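Local coordinates for protein diphosphomevalonate decarboxylase, putative (Trypanosoma brucei, PDB 2HKE) that probably catalyses the ATP-dependent decarboxylation of (R)-5-diphosphomevalonate to isopentenyl diphosphate, a precursor for isoprenoid and sterol synthesis, at residues P211-K214 against K215-E219; G73-P76 against R77-S80; S87-E91 against E92-K96. The protein carries 1 engineered substitution. All coordinates share one frame; numbering follows the deposited sequence.

Contact 1: P211-K214 against K215-E219; sequences PLMK and KRISE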
loop_
_atom_site.group_PDB
_atom_site.type_symbol
_atom_site.label_atom_id
_atom_site.label_comp_id
_atom_site.label_asym_id
_atom_site.label_seq_id
_atom_site.Cartn_x
_atom_site.Cartn_y
_atom_site.Cartn_z
ATOM N N PRO A 211 13.676 17.922 11.348
ATOM C CA PRO A 211 13.376 19.334 11.121
ATOM C C PRO A 211 12.561 19.573 9.879
ATOM O O PRO A 211 12.128 20.688 9.661
ATOM C CB PRO A 211 14.775 19.975 10.966
ATOM C CG PRO A 211 15.571 18.891 10.378
ATOM C CD PRO A 211 15.114 17.651 11.169
ATOM N N LEU A 212 12.329 18.530 9.070
ATOM C CA LEU A 212 11.642 18.698 7.780
ATOM C C LEU A 212 10.112 18.562 7.798
ATOM O O LEU A 212 9.428 18.888 6.814
ATOM C CB LEU A 212 12.229 17.706 6.776
ATOM C CG LEU A 212 13.752 17.795 6.641
ATOM C CD1 LEU A 212 14.223 16.741 5.694
ATOM C CD2 LEU A 212 14.174 19.196 6.222
ATOM N N MET A 213 9.571 18.087 8.909
ATOM C CA MET A 213 8.152 17.764 9.007
ATOM C C MET A 213 7.225 18.983 9.031
ATOM O O MET A 213 6.157 18.961 8.440
ATOM C CB MET A 213 7.906 16.847 10.203
ATOM C CG MET A 213 8.476 15.461 9.969
ATOM S SD MET A 213 7.548 14.554 8.771
ATOM C CE MET A 213 6.119 14.150 9.818
ATOM N N LYS A 214 7.629 20.074 9.691
ATOM C CA LYS A 214 6.765 21.236 9.766
ATOM C C LYS A 214 6.327 21.809 8.426
ATOM O O LYS A 214 5.120 22.112 8.218
ATOM C CB LYS A 214 7.470 22.340 10.579
ATOM C CG LYS A 214 6.601 23.570 10.895
ATOM C CD LYS A 214 7.475 24.614 11.600
ATOM C CE LYS A 214 6.764 25.907 11.831
ATOM N NZ LYS A 214 5.743 25.744 12.919
ATOM N N LYS A 215 7.307 22.024 7.541
ATOM C CA LYS A 215 7.076 22.589 6.231
ATOM C C LYS A 215 6.348 21.555 5.370
ATOM O O LYS A 215 5.496 21.914 4.576
ATOM C CB LYS A 215 8.368 22.985 5.527
ATOM C CG LYS A 215 8.112 23.672 4.205
ATOM C CD LYS A 215 9.388 24.316 3.626
ATOM C CE LYS A 215 9.879 23.556 2.398
ATOM N NZ LYS A 215 10.943 22.629 2.699
ATOM N N ARG A 216 6.670 20.289 5.569
ATOM C CA ARG A 216 5.967 19.202 4.814
ATOM C C ARG A 216 4.455 19.244 5.042
ATOM O O ARG A 216 3.686 19.192 4.093
ATOM C CB ARG A 216 6.557 17.844 5.148
ATOM C CG ARG A 216 5.756 16.681 4.539
ATOM C CD ARG A 216 6.372 15.347 4.780
ATOM N NE ARG A 216 5.456 14.339 4.245
ATOM C CZ ARG A 216 5.183 14.164 2.955
ATOM N NH1 ARG A 216 5.825 14.835 2.000
ATOM N NH2 ARG A 216 4.283 13.240 2.621
ATOM N N ILE A 217 4.052 19.332 6.306
ATOM C CA ILE A 217 2.663 19.282 6.701
ATOM C C ILE A 217 1.966 20.554 6.322
ATOM O O ILE A 217 0.851 20.556 5.813
ATOM C CB ILE A 217 2.559 19.021 8.226
ATOM C CG1 ILE A 217 3.102 17.610 8.506
ATOM C CG2 ILE A 217 1.129 19.259 8.756
ATOM C CD1 ILE A 217 3.412 17.286 9.954
ATOM N N SER A 218 2.645 21.678 6.550
ATOM C CA SER A 218 1.996 22.948 6.345
ATOM C C SER A 218 1.902 23.361 4.887
ATOM O O SER A 218 0.888 23.903 4.462
ATOM C CB SER A 218 2.777 24.025 7.105
ATOM O OG SER A 218 2.042 25.216 7.038
ATOM N N GLU A 219 2.965 23.148 4.125
ATOM C CA GLU A 219 3.060 23.659 2.770
ATOM C C GLU A 219 3.108 22.556 1.711
ATOM O O GLU A 219 2.401 22.639 0.738
ATOM C CB GLU A 219 4.313 24.541 2.670
ATOM C CG GLU A 219 4.618 25.082 1.277
ATOM C CD GLU A 219 5.887 25.919 1.208
ATOM O OE1 GLU A 219 5.833 27.139 1.481
ATOM O OE2 GLU A 219 6.888 25.342 0.811
HETATM O O HOH W 1 10.398 20.037 4.626
#

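Contact 2: G73-P76 against R77-S80; sequences GKTP and RVQS. With SO4 (sulfate ion), chain C.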
loop_
_atom_site.group_PDB
_atom_site.type_symbol
_atom_site.label_atom_id
_atom_site.label_comp_id
_atom_site.label_asym_id
_atom_site.label_seq_id
_atom_site.Cartn_x
_atom_site.Cartn_y
_atom_site.Cartn_z
ATOM N N GLY A 73 -7.313 -9.982 23.077
ATOM C CA GLY A 73 -6.919 -9.115 24.198
ATOM C C GLY A 73 -5.493 -8.582 24.137
ATOM O O GLY A 73 -5.175 -7.654 24.852
ATOM N N LYS A 74 -4.641 -9.142 23.278
ATOM C CA LYS A 74 -3.272 -8.664 23.071
ATOM C C LYS A 74 -3.065 -8.000 21.712
ATOM O O LYS A 74 -1.941 -7.717 21.328
ATOM C CB LYS A 74 -2.272 -9.838 23.220
ATOM C CG LYS A 74 -2.372 -10.523 24.594
ATOM C CD LYS A 74 -1.516 -11.780 24.702
ATOM C CE LYS A 74 -1.620 -12.427 26.101
ATOM N NZ LYS A 74 -1.023 -13.835 26.075
ATOM N N THR A 75 -4.164 -7.719 21.009
ATOM C CA THR A 75 -4.110 -7.183 19.635
ATOM C C THR A 75 -4.973 -5.884 19.605
ATOM O O THR A 75 -6.097 -5.920 19.142
ATOM C CB THR A 75 -4.613 -8.247 18.613
ATOM O OG1 THR A 75 -3.954 -9.506 18.859
ATOM C CG2 THR A 75 -4.298 -7.854 17.211
ATOM N N PRO A 76 -4.471 -4.775 20.196
ATOM C CA PRO A 76 -5.308 -3.581 20.376
ATOM C C PRO A 76 -5.926 -2.985 19.108
ATOM O O PRO A 76 -7.027 -2.439 19.173
ATOM C CB PRO A 76 -4.373 -2.579 21.098
ATOM C CG PRO A 76 -3.020 -3.071 20.862
ATOM C CD PRO A 76 -3.162 -4.599 20.847
ATOM N N ARG A 77 -5.248 -3.083 17.967
ATOM C CA ARG A 77 -5.817 -2.522 16.729
ATOM C C ARG A 77 -7.103 -3.253 16.360
ATOM O O ARG A 77 -8.115 -2.606 15.985
ATOM C CB ARG A 77 -4.791 -2.574 15.615
ATOM C CG ARG A 77 -3.606 -1.608 15.824
ATOM C CD ARG A 77 -4.004 -0.145 15.737
ATOM N NE ARG A 77 -2.865 0.810 15.839
ATOM C CZ ARG A 77 -2.084 1.182 14.830
ATOM N NH1 ARG A 77 -2.257 0.692 13.622
ATOM N NH2 ARG A 77 -1.091 2.050 15.059
ATOM N N VAL A 78 -7.108 -4.562 16.526
ATOM C CA VAL A 78 -8.333 -5.365 16.253
ATOM C C VAL A 78 -9.423 -5.118 17.335
ATOM O O VAL A 78 -10.621 -4.926 17.023
ATOM C CB VAL A 78 -7.975 -6.879 16.033
ATOM C CG1 VAL A 78 -9.239 -7.744 15.968
ATOM C CG2 VAL A 78 -7.057 -7.075 14.826
ATOM N N GLN A 79 -9.036 -4.995 18.600
ATOM C CA GLN A 79 -9.990 -4.659 19.674
ATOM C C GLN A 79 -10.629 -3.319 19.386
ATOM O O GLN A 79 -11.832 -3.140 19.611
ATOM C CB GLN A 79 -9.334 -4.593 21.068
ATOM C CG GLN A 79 -8.784 -5.871 21.676
ATOM C CD GLN A 79 -7.863 -5.615 22.916
ATOM O OE1 GLN A 79 -6.663 -5.391 22.738
ATOM N NE2 GLN A 79 -8.441 -5.633 24.174
ATOM N N SER A 80 -9.831 -2.360 18.895
ATOM C CA SER A 80 -10.314 -1.035 18.510
ATOM C C SER A 80 -11.381 -1.108 17.416
ATOM O O SER A 80 -12.427 -0.438 17.479
ATOM C CB SER A 80 -9.133 -0.141 18.085
ATOM O OG SER A 80 -9.555 1.194 17.839
HETATM S S SO4 C . -0.253 2.731 11.270
HETATM O O1 SO4 C . 0.340 3.133 12.530
HETATM O O2 SO4 C . 0.741 2.782 10.223
HETATM O O3 SO4 C . -0.753 1.365 11.362
HETATM O O4 SO4 C . -1.334 3.654 10.918
HETATM O O HOH W 2 -6.610 -6.265 26.572
#

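Contact 3: S87-E91 against E92-K96; sequences STCPE and ELKNK. Engineered in segment 92-96: Glu92 (natural residue Asp).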
loop_
_atom_site.group_PDB
_atom_site.type_symbol
_atom_site.label_atom_id
_atom_site.label_comp_id
_atom_site.label_asym_id
_atom_site.label_seq_id
_atom_site.Cartn_x
_atom_site.Cartn_y
_atom_site.Cartn_z
ATOM N N SER A 87 -20.477 -0.646 18.379
ATOM C CA SER A 87 -21.230 0.552 18.714
ATOM C C SER A 87 -21.993 1.122 17.541
ATOM O O SER A 87 -22.632 2.178 17.684
ATOM C CB SER A 87 -20.315 1.634 19.281
ATOM O OG SER A 87 -19.473 2.208 18.317
ATOM N N THR A 88 -21.868 0.489 16.369
ATOM C CA THR A 88 -22.502 0.980 15.162
ATOM C C THR A 88 -23.226 -0.141 14.460
ATOM O O THR A 88 -23.290 -0.185 13.252
ATOM C CB THR A 88 -21.451 1.662 14.255
ATOM O OG1 THR A 88 -20.430 0.712 13.883
ATOM C CG2 THR A 88 -20.828 2.879 14.978
ATOM N N CYS A 89 -23.794 -1.064 15.222
ATOM C CA CYS A 89 -24.486 -2.190 14.632
ATOM C C CYS A 89 -25.774 -2.485 15.410
ATOM O O CYS A 89 -25.945 -1.984 16.507
ATOM C CB CYS A 89 -23.571 -3.395 14.568
ATOM S SG CYS A 89 -23.387 -4.233 16.133
ATOM N N PRO A 90 -26.698 -3.261 14.817
ATOM C CA PRO A 90 -27.969 -3.613 15.450
ATOM C C PRO A 90 -27.842 -4.177 16.876
ATOM O O PRO A 90 -26.944 -4.955 17.142
ATOM C CB PRO A 90 -28.511 -4.691 14.519
ATOM C CG PRO A 90 -28.051 -4.283 13.200
ATOM C CD PRO A 90 -26.621 -3.824 13.458
ATOM N N GLU A 91 -28.747 -3.788 17.776
ATOM C CA GLU A 91 -28.763 -4.340 19.137
ATOM C C GLU A 91 -28.742 -5.872 19.130
ATOM O O GLU A 91 -28.130 -6.489 19.989
ATOM C CB GLU A 91 -29.972 -3.806 19.957
ATOM C CG GLU A 91 -29.628 -2.729 21.026
ATOM C CD GLU A 91 -29.966 -1.276 20.601
ATOM O OE1 GLU A 91 -31.163 -0.978 20.306
ATOM O OE2 GLU A 91 -29.038 -0.418 20.586
ATOM N N GLU A 92 -29.386 -6.488 18.149
ATOM C CA GLU A 92 -29.427 -7.954 18.020
ATOM C C GLU A 92 -28.089 -8.593 17.703
ATOM O O GLU A 92 -27.920 -9.798 17.887
ATOM C CB GLU A 92 -30.370 -8.355 16.880
ATOM C CG GLU A 92 -30.097 -7.537 15.591
ATOM C CD GLU A 92 -30.345 -8.273 14.335
ATOM O OE1 GLU A 92 -30.805 -9.454 14.444
ATOM O OE2 GLU A 92 -30.072 -7.673 13.243
ATOM N N LEU A 93 -27.171 -7.820 17.127
ATOM C CA LEU A 93 -25.854 -8.339 16.768
ATOM C C LEU A 93 -24.750 -7.764 17.657
ATOM O O LEU A 93 -23.665 -8.319 17.679
ATOM C CB LEU A 93 -25.540 -8.076 15.296
ATOM C CG LEU A 93 -26.563 -8.556 14.266
ATOM C CD1 LEU A 93 -26.103 -8.235 12.847
ATOM C CD2 LEU A 93 -26.833 -10.059 14.432
ATOM N N LYS A 94 -25.024 -6.685 18.387
ATOM C CA LYS A 94 -24.061 -6.092 19.337
ATOM C C LYS A 94 -23.362 -7.127 20.189
ATOM O O LYS A 94 -22.175 -7.026 20.449
ATOM C CB LYS A 94 -24.751 -5.108 20.296
ATOM C CG LYS A 94 -24.289 -3.693 20.144
ATOM C CD LYS A 94 -25.268 -2.672 20.734
ATOM C CE LYS A 94 -24.569 -1.336 21.074
ATOM N NZ LYS A 94 -25.335 -0.106 20.654
ATOM N N ASN A 95 -24.112 -8.120 20.633
ATOM C CA ASN A 95 -23.644 -9.018 21.696
ATOM C C ASN A 95 -22.924 -10.265 21.186
ATOM O O ASN A 95 -22.193 -10.928 21.948
ATOM C CB ASN A 95 -24.808 -9.401 22.633
ATOM C CG ASN A 95 -25.972 -10.110 21.903
ATOM O OD1 ASN A 95 -26.649 -10.963 22.494
ATOM N ND2 ASN A 95 -26.203 -9.765 20.630
ATOM N N LYS A 96 -23.107 -10.567 19.904
ATOM C CA LYS A 96 -22.538 -11.753 19.308
ATOM C C LYS A 96 -21.030 -11.618 19.365
ATOM O O LYS A 96 -20.501 -10.508 19.269
ATOM C CB LYS A 96 -22.953 -11.887 17.840
ATOM C CG LYS A 96 -24.439 -11.916 17.586
ATOM C CD LYS A 96 -25.006 -13.297 17.808
ATOM C CE LYS A 96 -26.529 -13.324 17.581
ATOM N NZ LYS A 96 -27.232 -12.701 18.756
#

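Contact 1: P211-K214 against K215-E219
Met213 and Ile217 face each other across the first turn of helix 213-234, where the carbonyls of residues 212-214 accept from the amides of residues 216-218. The bond from Ile217 N to Met213 O is 3.0 Å long and nearly straight at the hydrogen (160°), with the donor almost in line with the C=O. Ser218 N to Lys214 O is equally short but arrives tilted from the carbonyl plane, whereas Arg216 N reaches Leu212 O only weakly, at 3.3 Å. Leu212 O has a second partner in a water that donates to it at 2.7 Å and accepts a weak bond from Lys215 NZ. The lysine reaches that water through a chain kinked at its outer end.

On the inner side of the turn, Met213 CE lies 4.1 Å from Ile217 CD1, the two side chains meeting at a slant. The methionine is folded at both chi2 (-71°) and chi3, which curls its methyl back toward the isoleucine. Ile217 CG1 also comes within 3.3 Å of Met213 O, the carbonyl to which its own amide is bonded. Leu207 of helix 199-209 touches both Met213 and Ile217, while Ile254 of helix 237-256 touches Leu212, Met213 and Arg216. The extended arm of Arg216 carries its guanidinium away from the turn to a salt bridge with Glu247 and a hydrogen bond to Lys18 O.

This is an amphipathic helix start in the C-terminal, GHMP-type half of the protein. Met213, Ile217 and the aliphatic part of Leu212 join it to neighbouring helices through apolar packing; the buried arginine would have its charge compensated by Glu247, and water helps satisfy Leu212 O at the more polar side.

Contact 2: G73-P76 against R77-S80
Thr75 O takes the amides of both Val78 and Gln79 as the loop of residues 73-75 turns into helix 76-86, and one residue further on, Pro76 O receives Ser80 N at 2.8 Å. Thr75 occupies the N-cap position of this helix in the GHMP-kinase-like N-terminal domain, but its side chain makes no capping bond: OG1 turns back to Asp71 O in the preceding loop. Of the two bonds to Thr75 O, that from Gln79 N is nearly straight (166°) and lies in the carbonyl plane; that from Val78 N is weak and strongly bent.

Thr75 CG2, turned opposite the backbone N, lies 3.7 Å from Val78 CG2, the two side chains running alongside one another. Tyr119 and Met122 of helix 114-130 touch Val78 as well. Gln79 reaches back over the loop, its OE1 3.3 Å from Pro76 CA, and a water links its NE2 to Gly73 O, accepting from the amide and donating to the carbonyl.

Arg77 leads away from the loop, bent at chi2 (-67°), toward a sulfate ion probably from the crystallisation liquor. Lys22, Tyr19, Ser144, Gly145 and Thr200 also bind this anion, and Gly143 O accepts from Arg77 NH1. The guanidinium meets the sulfate at its edge through two bonds, NH1 to O3 at 2.8 Å and NH2 to O1 at 3.1 Å.

Contact 3: S87-E91 against E92-K96
Pro90 O accepts the amides of both Leu93 and Lys94, each at 2.9 Å, and so anchors the short, weakly bonded helix 91-94. The two donors approach differently: Lys94 N comes nearly end-on to the carbonyl, and Leu93 N from well above its plane.

The close packing lies around this turn. Pro90 CB presses on CG of the engineered Glu92 at 3.4 Å, and Leu93 CG stands 4.3 Å from the same ring carbon. Cys89 SG, whose chi1 of 78° places it between the backbone N and the carbonyl carbon, rests 3.7 Å from Lys94 N. Leu54 of strand 48-55 and Lys131 touch Leu93, joining the turn to the body of the N-terminal domain.

The outer side is looser. Glu91 and Lys94 run alongside each other, yet their salt bridge is long, with OE2 and NZ 3.7 Å apart. At the far end Glu92 O collects a weak bond from Asn95 ND2 and a firmer one from Lys96 NZ, 3.1 Å away.

The turn is thus fixed chiefly by main-chain bonding and contacts of Pro90 and Cys89, while the surface pair of Glu91 and Lys94 probably adds only modest electrostatic attraction.

Contacts 2 and 3 belong to the N-terminal domain and bracket helix 76-86: contact 2 forms its beginning, and contact 3 follows its end and leads into strand 97-104. Their centres are about 18 Å apart, with nearest atoms about 8 Å from each other. Contact 1 begins helix 213-234 in the C-terminal domain, its centre about 32 Å from that of contact 2 and about 42 Å from that of contact 3. None of the three touches another. The sulfate bound at contact 2 is also held by Thr200, from helix 199-209, the helix that packs on contact 1. The anion site therefore draws on both domains, whereas contact 3 lies at the periphery.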